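Local coordinates for protein YCAC GENE product (Escherichia coli, PDB 1YAC) that is an octameric hydrolase of unknown specificity built on an isochorismatase-type domain, related to EntB and N-carbamoylsarcosine amidohydrolase, at residues A[18-23]-A[109-114]; A[80-85]-A[94-99]; A[136-141]-A[163-168]. One frame throughout, in Å; residues are numbered along the deposited sequence.

How the interactions relate
From the N terminus, strand 13-18 is met on one side by the later strand 107-112, so interaction 1 closes a loop of 85 residues. Interaction 2 lies wholly within that loop, closing a short turn-back between edge strand 81-84 and helix 94-102, which leads directly into strand 107-112. Interaction 3 follows in series, joining the end of strand 132-136 to the end of strand 161-163 and helix 165-173; no two loops cross. Interaction 1 holds the middle of the sheet and touches both others: Asp-19 forms a salt bridge with Arg-84, and His-20 probably hydrogen-bonds Ala-139. Interactions 2 and 3 do not touch, their centres about 23 Å apart.

Interaction 1 of 3, residues A[18-23]-A[109-114]; sequences VDHQAG and IIAGVV
Val-18 and Gly-112 form the last parallel beta bridge between two central strands of a three-layer alpha-beta-alpha sandwich, just where both chains leave the sheet. Val-18 N gives a virtually straight hydrogen bond to Ala-111 O (2.9 Å, 179°), and Val-18 O receives Val-113 N at 3.0 Å, the two bonds flanking Gly-112 in the normal parallel pattern. A side chain at Gly-112 would run into Val-18 O, and the extended backbone here would jam it against its own preceding carbonyl as well.

The bare alpha carbon is used instead by His-20. With CG set beside its backbone N (chi1 -73°), the imidazole swings back over the strand and lays one face on Gly-112 CA, a CH-pi contact of 3.6 Å from CA to the ring centroid. CE1 of His-20 is the nearest ring atom, 3.3 Å from Gly-112 CA, while CD2 on another side of the ring reaches Val-113 CG1 at 3.9 Å. The ring's polar end is held by Ala-139 O, which bonds to NE2. Replacing His-20 by an alanine would remove the ring, and would probably leave Gly-112 CA uncovered and Ala-139 O without this donor.

His-20 is also the centre of an inverse gamma turn, following Asp-19 in its left-handed backbone conformation. CB of Asp-19 rests 3.4 Å from Val-113 O, a buried carbonyl oxygen with no polar partner, and the carboxylate turns elsewhere, to a salt bridge with Arg-84. A cis peptide joins Val-113 to Val-114. Beyond it, Val-114 stands at the N-cap position of helix 115-128, while strands 54-59 and 132-136 adjoin the pair as the next strands of the sheet.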
loop_
_atom_site.group_PDB
_atom_site.type_symbol
_atom_site.label_atom_id
_atom_site.label_comp_id
_atom_site.label_asym_id
_atom_site.label_seq_id
_atom_site.Cartn_x
_atom_site.Cartn_y
_atom_site.Cartn_z
ATOM N N VAL A 18 -18.654 -21.789 -8.068
ATOM C CA VAL A 18 -19.861 -21.067 -7.701
ATOM C C VAL A 18 -19.984 -19.594 -8.094
ATOM O O VAL A 18 -19.269 -18.732 -7.574
ATOM C CB VAL A 18 -20.078 -21.169 -6.156
ATOM C CG1 VAL A 18 -21.498 -20.725 -5.770
ATOM C CG2 VAL A 18 -19.792 -22.596 -5.657
ATOM N N ASP A 19 -20.918 -19.328 -9.002
ATOM C CA ASP A 19 -21.258 -17.978 -9.435
ATOM C C ASP A 19 -20.185 -17.068 -10.048
ATOM O O ASP A 19 -20.155 -15.863 -9.780
ATOM C CB ASP A 19 -21.970 -17.239 -8.294
ATOM C CG ASP A 19 -23.139 -18.025 -7.717
ATOM O OD1 ASP A 19 -23.568 -19.033 -8.317
ATOM O OD2 ASP A 19 -23.622 -17.645 -6.635
ATOM N N HIS A 20 -19.286 -17.641 -10.840
ATOM C CA HIS A 20 -18.280 -16.838 -11.530
ATOM C C HIS A 20 -19.054 -16.291 -12.738
ATOM O O HIS A 20 -18.907 -16.775 -13.872
ATOM C CB HIS A 20 -17.100 -17.705 -12.000
ATOM C CG HIS A 20 -16.197 -18.173 -10.894
ATOM N ND1 HIS A 20 -16.265 -19.447 -10.363
ATOM C CD2 HIS A 20 -15.160 -17.561 -10.269
ATOM C CE1 HIS A 20 -15.311 -19.600 -9.466
ATOM N NE2 HIS A 20 -14.624 -18.471 -9.385
ATOM N N GLN A 21 -19.922 -15.322 -12.471
ATOM C CA GLN A 21 -20.766 -14.728 -13.505
ATOM C C GLN A 21 -20.264 -13.369 -13.993
ATOM O O GLN A 21 -19.660 -12.616 -13.230
ATOM C CB GLN A 21 -22.203 -14.651 -12.990
ATOM C CG GLN A 21 -22.812 -16.041 -12.770
ATOM C CD GLN A 21 -24.018 -16.018 -11.856
ATOM O OE1 GLN A 21 -23.924 -16.594 -10.750
ATOM N NE2 GLN A 21 -25.060 -15.424 -12.229
ATOM N N ALA A 22 -20.553 -13.056 -15.254
ATOM C CA ALA A 22 -20.106 -11.817 -15.881
ATOM C C ALA A 22 -20.420 -10.552 -15.097
ATOM O O ALA A 22 -19.547 -9.698 -14.929
ATOM C CB ALA A 22 -20.644 -11.717 -17.295
ATOM N N GLY A 23 -21.654 -10.431 -14.621
ATOM C CA GLY A 23 -22.042 -9.266 -13.850
ATOM C C GLY A 23 -21.353 -9.267 -12.497
ATOM O O GLY A 23 -20.712 -8.289 -12.111
ATOM N N ILE A 109 -13.183 -28.934 -3.570
ATOM C CA ILE A 109 -12.332 -27.781 -3.875
ATOM C C ILE A 109 -13.340 -26.724 -4.310
ATOM O O ILE A 109 -14.009 -26.883 -5.342
ATOM C CB ILE A 109 -11.365 -28.120 -5.024
ATOM C CG1 ILE A 109 -10.425 -29.245 -4.590
ATOM C CG2 ILE A 109 -10.585 -26.877 -5.452
ATOM C CD1 ILE A 109 -9.664 -29.879 -5.730
ATOM N N ILE A 110 -13.457 -25.650 -3.536
ATOM C CA ILE A 110 -14.455 -24.630 -3.832
ATOM C C ILE A 110 -13.891 -23.247 -4.135
ATOM O O ILE A 110 -12.962 -22.789 -3.469
ATOM C CB ILE A 110 -15.428 -24.490 -2.640
ATOM C CG1 ILE A 110 -15.901 -25.867 -2.172
ATOM C CG2 ILE A 110 -16.639 -23.645 -3.042
ATOM C CD1 ILE A 110 -16.843 -25.830 -0.949
ATOM N N ALA A 111 -14.488 -22.578 -5.123
ATOM C CA ALA A 111 -14.090 -21.220 -5.505
ATOM C C ALA A 111 -15.327 -20.549 -6.080
ATOM O O ALA A 111 -16.230 -21.234 -6.565
ATOM C CB ALA A 111 -12.973 -21.254 -6.532
ATOM N N GLY A 112 -15.370 -19.219 -6.061
ATOM C CA GLY A 112 -16.539 -18.522 -6.573
ATOM C C GLY A 112 -16.609 -17.066 -6.153
ATOM O O GLY A 112 -15.626 -16.517 -5.654
ATOM N N VAL A 113 -17.750 -16.422 -6.391
ATOM C CA VAL A 113 -17.908 -15.021 -6.018
ATOM C C VAL A 113 -19.320 -14.742 -5.510
ATOM O O VAL A 113 -20.279 -15.355 -5.982
ATOM C CB VAL A 113 -17.457 -14.005 -7.159
ATOM C CG1 VAL A 113 -17.000 -14.704 -8.423
ATOM C CG2 VAL A 113 -18.514 -12.939 -7.446
ATOM N N VAL A 114 -19.467 -13.981 -4.426
ATOM C CA VAL A 114 -18.397 -13.363 -3.632
ATOM C C VAL A 114 -17.909 -14.341 -2.565
ATOM O O VAL A 114 -18.663 -15.167 -2.057
ATOM C CB VAL A 114 -18.797 -11.999 -3.002
ATOM C CG1 VAL A 114 -19.103 -10.987 -4.107
ATOM C CG2 VAL A 114 -19.968 -12.139 -2.047
#

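Interaction 2 of 3, residues A[80-85]-A[94-99]; sequences PYIARP and EDFVKA
Ile-82 points from the strand straight at the helix and meets it with all its branches. CG1 lies beside the backbone N, and it approaches the helix backbone rather than a side-chain end, 4.1 Å from Phe-96 CA. CG2, on the other branch, fits between the roots of two successive helical residues: 4.3 Å to Asp-95 CB and 4.4 Å to Phe-96 CB. The bend at the second torsion (chi2 82°) carries CD1 along the helix to Ala-99, one turn on from Asp-95, where it comes within 4.2 Å of the CB methyl. That methyl has a second neighbour: CB of Pro-80 stands 3.9 Å from CB of Ala-99, so the small residue receives both the proline ring and the tip of the isoleucine.

This is the first half of a beta-alpha-beta crossover in a parallel sheet, edge strand 81-84 being followed by helix 94-102, which in turn leads to strand 107-112. Strand and helix segments run nearly antiparallel, at 157°, with their axes 8.7 Å apart at closest approach. Phe-96 differs from Ile-82 in direction. Its CG is anti to the backbone N (chi1 -178°), which sends the ring off beside Ile-82 and further over the sheet, to Thr-57 and Leu-16 on the two neighbouring strands; CD1 of Ile-82 sits obliquely to this ring.

No hydrogen bond links the two segments, and the contact rests on van der Waals packing of aliphatic carbons against each other and against the helix backbone. Polar ties leave it on other sides: Arg-84, the last residue of the strand, turns inward to Thr-57 OG1 with NH1 and to Asn-87 O with NE, while Phe-96 N is bonded by Asn-93 OD1.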
loop_
_atom_site.group_PDB
_atom_site.type_symbol
_atom_site.label_atom_id
_atom_site.label_comp_id
_atom_site.label_asym_id
_atom_site.label_seq_id
_atom_site.Cartn_x
_atom_site.Cartn_y
_atom_site.Cartn_z
ATOM N N PRO A 80 -22.639 -30.953 -14.258
ATOM C CA PRO A 80 -23.926 -30.530 -13.714
ATOM C C PRO A 80 -23.906 -28.998 -13.709
ATOM O O PRO A 80 -22.901 -28.385 -13.339
ATOM C CB PRO A 80 -23.873 -31.066 -12.289
ATOM C CG PRO A 80 -23.129 -32.331 -12.458
ATOM C CD PRO A 80 -22.001 -31.936 -13.365
ATOM N N TYR A 81 -24.982 -28.391 -14.180
ATOM C CA TYR A 81 -25.079 -26.943 -14.236
ATOM C C TYR A 81 -26.382 -26.575 -13.543
ATOM O O TYR A 81 -27.465 -26.743 -14.103
ATOM C CB TYR A 81 -25.063 -26.476 -15.700
ATOM C CG TYR A 81 -24.998 -24.976 -15.898
ATOM C CD1 TYR A 81 -25.998 -24.140 -15.411
ATOM C CD2 TYR A 81 -23.955 -24.400 -16.606
ATOM C CE1 TYR A 81 -25.959 -22.768 -15.624
ATOM C CE2 TYR A 81 -23.909 -23.025 -16.829
ATOM C CZ TYR A 81 -24.914 -22.222 -16.339
ATOM O OH TYR A 81 -24.892 -20.872 -16.587
ATOM N N ILE A 82 -26.267 -26.080 -12.315
ATOM C CA ILE A 82 -27.426 -25.722 -11.518
ATOM C C ILE A 82 -27.627 -24.207 -11.477
ATOM O O ILE A 82 -26.850 -23.476 -10.856
ATOM C CB ILE A 82 -27.300 -26.281 -10.063
ATOM C CG1 ILE A 82 -27.144 -27.812 -10.077
ATOM C CG2 ILE A 82 -28.522 -25.921 -9.240
ATOM C CD1 ILE A 82 -25.741 -28.300 -10.339
ATOM N N ALA A 83 -28.606 -23.733 -12.237
ATOM C CA ALA A 83 -28.941 -22.310 -12.266
ATOM C C ALA A 83 -29.937 -22.142 -11.131
ATOM O O ALA A 83 -31.083 -22.586 -11.237
ATOM C CB ALA A 83 -29.582 -21.932 -13.606
ATOM N N ARG A 84 -29.467 -21.617 -10.006
ATOM C CA ARG A 84 -30.316 -21.416 -8.838
ATOM C C ARG A 84 -31.187 -20.179 -9.029
ATOM O O ARG A 84 -30.689 -19.063 -9.198
ATOM C CB ARG A 84 -29.461 -21.270 -7.574
ATOM C CG ARG A 84 -28.291 -22.241 -7.510
ATOM C CD ARG A 84 -27.662 -22.291 -6.122
ATOM N NE ARG A 84 -27.229 -20.986 -5.611
ATOM C CZ ARG A 84 -26.156 -20.325 -6.032
ATOM N NH1 ARG A 84 -25.385 -20.832 -6.984
ATOM N NH2 ARG A 84 -25.853 -19.151 -5.497
ATOM N N PRO A 85 -32.511 -20.356 -8.980
ATOM C CA PRO A 85 -33.408 -19.213 -9.157
ATOM C C PRO A 85 -33.544 -18.334 -7.921
ATOM O O PRO A 85 -33.957 -17.179 -8.035
ATOM C CB PRO A 85 -34.746 -19.864 -9.523
ATOM C CG PRO A 85 -34.560 -21.357 -9.327
ATOM C CD PRO A 85 -33.258 -21.575 -8.634
ATOM N N GLU A 94 -31.452 -28.167 -3.469
ATOM C CA GLU A 94 -31.430 -29.633 -3.457
ATOM C C GLU A 94 -30.694 -30.287 -4.634
ATOM O O GLU A 94 -29.985 -31.290 -4.455
ATOM C CB GLU A 94 -32.855 -30.168 -3.345
ATOM C CG GLU A 94 -33.539 -29.736 -2.058
ATOM C CD GLU A 94 -34.932 -30.327 -1.897
ATOM O OE1 GLU A 94 -35.749 -30.201 -2.839
ATOM O OE2 GLU A 94 -35.206 -30.906 -0.822
ATOM N N ASP A 95 -30.861 -29.727 -5.834
ATOM C CA ASP A 95 -30.187 -30.247 -7.020
ATOM C C ASP A 95 -28.682 -30.104 -6.872
ATOM O O ASP A 95 -27.928 -30.987 -7.284
ATOM C CB ASP A 95 -30.627 -29.500 -8.280
ATOM C CG ASP A 95 -31.961 -29.973 -8.803
ATOM O OD1 ASP A 95 -32.447 -31.028 -8.348
ATOM O OD2 ASP A 95 -32.522 -29.301 -9.688
ATOM N N PHE A 96 -28.248 -28.987 -6.291
ATOM C CA PHE A 96 -26.823 -28.747 -6.103
ATOM C C PHE A 96 -26.209 -29.806 -5.184
ATOM O O PHE A 96 -25.236 -30.462 -5.557
ATOM C CB PHE A 96 -26.578 -27.335 -5.550
ATOM C CG PHE A 96 -25.125 -27.004 -5.370
ATOM C CD1 PHE A 96 -24.359 -26.574 -6.448
ATOM C CD2 PHE A 96 -24.511 -27.136 -4.117
ATOM C CE1 PHE A 96 -23.007 -26.279 -6.291
ATOM C CE2 PHE A 96 -23.159 -26.840 -3.952
ATOM C CZ PHE A 96 -22.410 -26.414 -5.042
ATOM N N VAL A 97 -26.796 -29.992 -4.002
ATOM C CA VAL A 97 -26.283 -30.975 -3.044
ATOM C C VAL A 97 -26.284 -32.381 -3.658
ATOM O O VAL A 97 -25.311 -33.130 -3.520
ATOM C CB VAL A 97 -27.079 -30.969 -1.704
ATOM C CG1 VAL A 97 -26.463 -31.966 -0.733
ATOM C CG2 VAL A 97 -27.052 -29.582 -1.068
ATOM N N LYS A 98 -27.352 -32.718 -4.376
ATOM C CA LYS A 98 -27.450 -34.024 -5.026
ATOM C C LYS A 98 -26.278 -34.225 -5.990
ATOM O O LYS A 98 -25.610 -35.268 -5.970
ATOM C CB LYS A 98 -28.767 -34.138 -5.793
ATOM C CG LYS A 98 -29.799 -35.019 -5.136
ATOM C CD LYS A 98 -31.045 -35.138 -6.004
ATOM C CE LYS A 98 -30.714 -35.730 -7.368
ATOM N NZ LYS A 98 -31.935 -35.876 -8.219
ATOM N N ALA A 99 -25.998 -33.205 -6.799
ATOM C CA ALA A 99 -24.897 -33.290 -7.758
ATOM C C ALA A 99 -23.566 -33.468 -7.022
ATOM O O ALA A 99 -22.750 -34.314 -7.403
ATOM C CB ALA A 99 -24.861 -32.050 -8.650
#

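Interaction 3 of 3, residues A[136-141]-A[163-168]; sequences VTDASG and MTWFGV
The carboxylate of Asp-138 lies beside the indole of Trp-165, their planes only 24° apart, with OD2 placed obliquely to the ring and 3.4 Å from CD1. Over one indole face, offset toward the rim, come Phe-166 CB and an ordered water; NE1 of Trp-165 is taken by Asn-39 on helix 33-49.

The setting is the outermost strand of the chain's sheet, 161-163, and its parallel neighbour 132-136 in the alpha-beta-alpha sandwich: strand 132-136 runs into a type I beta turn from Val-136 to Ala-139, and strand 161-163 gives way to helix 165-173. Asp-138 serves the start of that helix from the neighbouring turn. Its OD1 accepts Trp-165 N at 2.9 Å, met on the syn side and 17° out of the carboxylate plane, while OD2 takes a hydrogen from the water, which in turn accepts Phe-166 N. Two early backbone N-H groups are thus served by one side chain, one directly and one through the water, although Thr-164, at the N-cap position, makes no capping bond of its own. The positive end of the helix dipole would probably favour the charged carboxylate. The Thr-164 side chain crosses that of Asp-138 at about a right angle, its CB 3.4 Å from Asp-138 OD2.

Backbone pairing continues alongside, Thr-137 N donating to Met-163 O at 2.8 Å. The hydroxyl of Thr-137 turns to Ser-150 of a neighbouring subunit, at the octamer interface. Beneath the turn, Val-136 sets CG1, anti to its backbone nitrogen, against Trp-165 N at 3.5 Å and spreads CG2 to Val-168 CG2 at 4.3 Å. Val-136 O is gripped twice from opposite faces of its plane, by Ala-139 N and by Ser-140 OG at 2.9 Å, the hydroxyl standing 41° out of the carbonyl plane.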
loop_
_atom_site.group_PDB
_atom_site.type_symbol
_atom_site.label_atom_id
_atom_site.label_comp_id
_atom_site.label_asym_id
_atom_site.label_seq_id
_atom_site.Cartn_x
_atom_site.Cartn_y
_atom_site.Cartn_z
ATOM N N VAL A 136 -10.227 -22.262 -2.643
ATOM C CA VAL A 136 -9.198 -21.682 -3.508
ATOM C C VAL A 136 -9.362 -20.167 -3.357
ATOM O O VAL A 136 -10.141 -19.528 -4.069
ATOM C CB VAL A 136 -9.364 -22.118 -4.975
ATOM C CG1 VAL A 136 -8.104 -21.811 -5.741
ATOM C CG2 VAL A 136 -9.654 -23.607 -5.060
ATOM N N THR A 137 -8.579 -19.596 -2.449
ATOM C CA THR A 137 -8.677 -18.179 -2.116
ATOM C C THR A 137 -8.269 -17.204 -3.207
ATOM O O THR A 137 -8.655 -16.032 -3.161
ATOM C CB THR A 137 -7.893 -17.856 -0.829
ATOM O OG1 THR A 137 -6.508 -18.141 -1.033
ATOM C CG2 THR A 137 -8.408 -18.693 0.336
ATOM N N ASP A 138 -7.425 -17.655 -4.136
ATOM C CA ASP A 138 -7.020 -16.773 -5.222
ATOM C C ASP A 138 -7.885 -16.901 -6.484
ATOM O O ASP A 138 -7.653 -16.193 -7.467
ATOM C CB ASP A 138 -5.509 -16.841 -5.499
ATOM C CG ASP A 138 -5.047 -18.182 -6.027
ATOM O OD1 ASP A 138 -5.815 -19.170 -5.989
ATOM O OD2 ASP A 138 -3.882 -18.245 -6.478
ATOM N N ALA A 139 -8.892 -17.778 -6.439
ATOM C CA ALA A 139 -9.843 -17.941 -7.540
ATOM C C ALA A 139 -11.262 -17.577 -7.042
ATOM O O ALA A 139 -12.266 -17.905 -7.683
ATOM C CB ALA A 139 -9.812 -19.363 -8.097
ATOM N N SER A 140 -11.327 -16.958 -5.864
ATOM C CA SER A 140 -12.580 -16.507 -5.256
ATOM C C SER A 140 -12.406 -15.004 -5.091
ATOM O O SER A 140 -11.315 -14.552 -4.755
ATOM C CB SER A 140 -12.783 -17.164 -3.892
ATOM O OG SER A 140 -12.890 -18.577 -4.035
ATOM N N GLY A 141 -13.450 -14.229 -5.366
ATOM C CA GLY A 141 -13.305 -12.783 -5.280
ATOM C C GLY A 141 -14.392 -12.081 -4.505
ATOM O O GLY A 141 -15.515 -12.589 -4.378
ATOM N N MET A 163 -6.338 -22.697 0.454
ATOM C CA MET A 163 -5.318 -23.007 -0.529
ATOM C C MET A 163 -5.413 -22.058 -1.731
ATOM O O MET A 163 -6.329 -21.227 -1.831
ATOM C CB MET A 163 -5.454 -24.480 -0.973
ATOM C CG MET A 163 -4.876 -25.501 0.057
ATOM S SD MET A 163 -4.972 -27.164 -0.541
ATOM C CE MET A 163 -3.507 -27.287 -1.483
ATOM N N THR A 164 -4.417 -22.129 -2.602
ATOM C CA THR A 164 -4.401 -21.301 -3.803
ATOM C C THR A 164 -4.229 -22.254 -4.984
ATOM O O THR A 164 -3.727 -23.367 -4.800
ATOM C CB THR A 164 -3.341 -20.169 -3.695
ATOM O OG1 THR A 164 -2.141 -20.670 -3.099
ATOM C CG2 THR A 164 -3.891 -19.053 -2.787
ATOM N N TRP A 165 -4.628 -21.838 -6.184
ATOM C CA TRP A 165 -4.604 -22.753 -7.319
ATOM C C TRP A 165 -3.322 -23.507 -7.620
ATOM O O TRP A 165 -3.374 -24.702 -7.893
ATOM C CB TRP A 165 -5.228 -22.130 -8.594
ATOM C CG TRP A 165 -4.317 -21.262 -9.400
ATOM C CD1 TRP A 165 -4.280 -19.895 -9.411
ATOM C CD2 TRP A 165 -3.295 -21.703 -10.304
ATOM N NE1 TRP A 165 -3.289 -19.461 -10.263
ATOM C CE2 TRP A 165 -2.669 -20.550 -10.823
ATOM C CE3 TRP A 165 -2.845 -22.966 -10.723
ATOM C CZ2 TRP A 165 -1.614 -20.619 -11.739
ATOM C CZ3 TRP A 165 -1.798 -23.037 -11.630
ATOM C CH2 TRP A 165 -1.193 -21.870 -12.130
ATOM N N PHE A 166 -2.177 -22.835 -7.560
ATOM C CA PHE A 166 -0.914 -23.511 -7.856
ATOM C C PHE A 166 -0.663 -24.593 -6.800
ATOM O O PHE A 166 -0.279 -25.722 -7.138
ATOM C CB PHE A 166 0.240 -22.505 -7.918
ATOM C CG PHE A 166 1.586 -23.134 -8.173
ATOM C CD1 PHE A 166 1.988 -23.454 -9.469
ATOM C CD2 PHE A 166 2.470 -23.363 -7.119
ATOM C CE1 PHE A 166 3.253 -23.986 -9.711
ATOM C CE2 PHE A 166 3.733 -23.896 -7.352
ATOM C CZ PHE A 166 4.122 -24.205 -8.653
ATOM N N GLY A 167 -0.940 -24.258 -5.538
ATOM C CA GLY A 167 -0.791 -25.220 -4.460
ATOM C C GLY A 167 -1.718 -26.414 -4.669
ATOM O O GLY A 167 -1.320 -27.570 -4.464
ATOM N N VAL A 168 -2.960 -26.133 -5.073
ATOM C CA VAL A 168 -3.967 -27.172 -5.351
ATOM C C VAL A 168 -3.431 -28.131 -6.443
ATOM O O VAL A 168 -3.435 -29.355 -6.272
ATOM C CB VAL A 168 -5.330 -26.525 -5.830
ATOM C CG1 VAL A 168 -6.304 -27.597 -6.348
ATOM C CG2 VAL A 168 -5.988 -25.738 -4.684
HETATM O O HOH W 1 -1.765 -19.952 -7.152
#